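PDB 5BSZ: N-methyltransferase from Streptoalloteichus sp. ATCC 53650, which probably transfers a methyl group from S-adenosylmethionine to the amino nitrogen of a deoxysugar in the making of kedarcidin. Local coordinates for residues 39-44 against 67-72. Residues are numbered along the deposited sequence; the frame is centred on the assembly and turned at random.
Sequences RVVRER and EHFPDA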
loop_
_atom_site.group_PDB
_atom_site.type_symbol
_atom_site.label_atom_id
_atom_site.label_comp_id
_atom_site.label_asym_id
_atom_site.label_seq_id
_atom_site.Cartn_x
_atom_site.Cartn_y
_atom_site.Cartn_z
ATOM N N ARG A 39 26.953 12.276 34.449
ATOM C CA ARG A 39 27.369 11.668 35.708
ATOM C C ARG A 39 28.520 10.714 35.504
ATOM O O ARG A 39 29.533 10.793 36.210
ATOM C CB ARG A 39 26.173 10.953 36.349
ATOM C CG ARG A 39 26.414 10.289 37.687
ATOM C CD ARG A 39 25.250 9.371 38.054
ATOM N NE ARG A 39 25.786 8.073 38.453
ATOM C CZ ARG A 39 25.233 7.253 39.335
ATOM N NH1 ARG A 39 25.834 6.106 39.620
ATOM N NH2 ARG A 39 24.081 7.559 39.914
ATOM N N VAL A 40 28.389 9.791 34.549
ATOM C CA VAL A 40 29.425 8.803 34.303
ATOM C C VAL A 40 30.732 9.481 33.811
ATOM O O VAL A 40 31.845 9.071 34.132
ATOM C CB VAL A 40 28.930 7.779 33.243
ATOM C CG1 VAL A 40 30.087 6.993 32.698
ATOM C CG2 VAL A 40 27.874 6.835 33.817
ATOM N N VAL A 41 30.604 10.504 32.973
ATOM C CA VAL A 41 31.758 11.280 32.492
ATOM C C VAL A 41 32.435 12.083 33.648
ATOM O O VAL A 41 33.642 12.000 33.835
ATOM C CB VAL A 41 31.325 12.240 31.358
ATOM C CG1 VAL A 41 32.424 13.266 31.034
ATOM C CG2 VAL A 41 31.006 11.415 30.099
ATOM N N ARG A 42 31.657 12.824 34.424
ATOM C CA ARG A 42 32.234 13.655 35.472
ATOM C C ARG A 42 32.851 12.836 36.598
ATOM O O ARG A 42 33.892 13.226 37.138
ATOM C CB ARG A 42 31.232 14.669 35.960
ATOM C CG ARG A 42 30.916 15.763 34.944
ATOM C CD ARG A 42 32.032 16.800 34.918
ATOM N NE ARG A 42 31.800 17.864 33.933
ATOM C CZ ARG A 42 30.882 18.816 34.041
ATOM N NH1 ARG A 42 30.073 18.898 35.084
ATOM N NH2 ARG A 42 30.751 19.728 33.101
ATOM N N GLU A 43 32.308 11.660 36.893
ATOM C CA GLU A 43 32.990 10.755 37.820
ATOM C C GLU A 43 34.388 10.402 37.381
ATOM O O GLU A 43 35.229 10.162 38.232
ATOM C CB GLU A 43 32.310 9.391 38.027
ATOM C CG GLU A 43 30.954 9.429 38.686
ATOM C CD GLU A 43 30.299 8.044 38.785
ATOM O OE1 GLU A 43 30.419 7.174 37.896
ATOM O OE2 GLU A 43 29.565 7.837 39.755
ATOM N N ARG A 44 34.606 10.225 36.083
ATOM C CA ARG A 44 35.869 9.692 35.587
ATOM C C ARG A 44 36.758 10.855 35.102
ATOM O O ARG A 44 37.946 10.679 34.939
ATOM C CB ARG A 44 35.630 8.686 34.460
ATOM C CG ARG A 44 35.166 7.283 34.894
ATOM C CD ARG A 44 34.193 6.629 33.871
ATOM N NE ARG A 44 33.696 5.393 34.475
ATOM C CZ ARG A 44 32.701 5.378 35.345
ATOM N NH1 ARG A 44 31.991 6.477 35.590
ATOM N NH2 ARG A 44 32.384 4.249 35.919
ATOM N N GLU A 67 24.758 22.575 28.471
ATOM C CA GLU A 67 24.956 23.386 29.694
ATOM C C GLU A 67 26.206 22.927 30.441
ATOM O O GLU A 67 26.958 23.706 31.062
ATOM C CB GLU A 67 23.783 23.225 30.663
ATOM C CG GLU A 67 22.440 22.874 30.047
ATOM C CD GLU A 67 21.319 22.975 31.071
ATOM O OE1 GLU A 67 20.163 23.075 30.619
ATOM O OE2 GLU A 67 21.585 22.975 32.306
ATOM N N HIS A 68 26.437 21.620 30.388
ATOM C CA HIS A 68 27.553 21.055 31.155
ATOM C C HIS A 68 28.785 20.932 30.301
ATOM O O HIS A 68 29.903 20.976 30.813
ATOM C CB HIS A 68 27.106 19.714 31.774
ATOM C CG HIS A 68 25.868 19.859 32.601
ATOM N ND1 HIS A 68 25.834 20.650 33.735
ATOM C CD2 HIS A 68 24.592 19.431 32.404
ATOM C CE1 HIS A 68 24.604 20.661 34.228
ATOM N NE2 HIS A 68 23.838 19.917 33.450
ATOM N N PHE A 69 28.579 20.732 29.000
ATOM C CA PHE A 69 29.665 20.433 28.088
ATOM C C PHE A 69 29.565 21.465 26.972
ATOM O O PHE A 69 29.120 21.156 25.870
ATOM C CB PHE A 69 29.581 19.005 27.552
ATOM C CG PHE A 69 29.635 17.965 28.637
ATOM C CD1 PHE A 69 30.836 17.593 29.205
ATOM C CD2 PHE A 69 28.468 17.376 29.087
ATOM C CE1 PHE A 69 30.867 16.639 30.210
ATOM C CE2 PHE A 69 28.473 16.427 30.088
ATOM C CZ PHE A 69 29.675 16.050 30.656
ATOM N N PRO A 70 29.911 22.727 27.288
ATOM C CA PRO A 70 29.613 23.827 26.356
ATOM C C PRO A 70 30.363 23.715 25.020
ATOM O O PRO A 70 29.944 24.330 24.063
ATOM C CB PRO A 70 30.015 25.084 27.162
ATOM C CG PRO A 70 31.027 24.602 28.181
ATOM C CD PRO A 70 30.458 23.238 28.561
ATOM N N ASP A 71 31.423 22.928 24.913
ATOM C CA ASP A 71 32.150 22.784 23.623
ATOM C C ASP A 71 31.708 21.399 23.066
ATOM O O ASP A 71 32.322 20.363 23.332
ATOM C CB ASP A 71 33.656 22.900 23.882
ATOM C CG ASP A 71 34.543 22.502 22.713
ATOM O OD1 ASP A 71 34.107 22.566 21.546
ATOM O OD2 ASP A 71 35.718 22.091 22.960
ATOM N N ALA A 72 30.626 21.412 22.291
ATOM C CA ALA A 72 29.942 20.157 21.911
ATOM C C ALA A 72 29.820 20.039 20.402
ATOM O O ALA A 72 29.902 21.050 19.658
ATOM C CB ALA A 72 28.555 20.113 22.545
#
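R42 of helix 30-44 reaches across to the turn leading into strand 71-76 and lies partly over F69. Its CG sits beside the backbone N (chi1 -70°) and the chain folds at chi2 (-78°), which carries the guanidinium past the ring. NH2 stands 4.2 Å above one face of the F69 ring, offset toward the rim, with the two planes 47° apart, so this is oblique packing and not a flat stack. The same NH2 ends 2.7 Å from O of H68, at an angle too poor for a hydrogen bond. NE is hydrogen-bonded to O of A48 in the loop before strand 50-54, and NH2 also has a hydrogen-bond partner outside the contact. Arginine suits this partly exposed border, since its long chain spans the gap. Next to it the contact is apolar: CG1 of V41 meets CE1 of F69 at 3.8 Å. A buried phenylalanine fits here because its flat ring gives V41 and A48 an apolar partner while one face carries NH2 of R42. V41 also packs on V143 and V145 of strand 143-146. The arrangement joins helix 30-44 to the turn between helix 60-65 and strand 71-76, packing characteristic of the alternating alpha/beta Rossmann-like fold of S-adenosylmethionine-dependent methyltransferases.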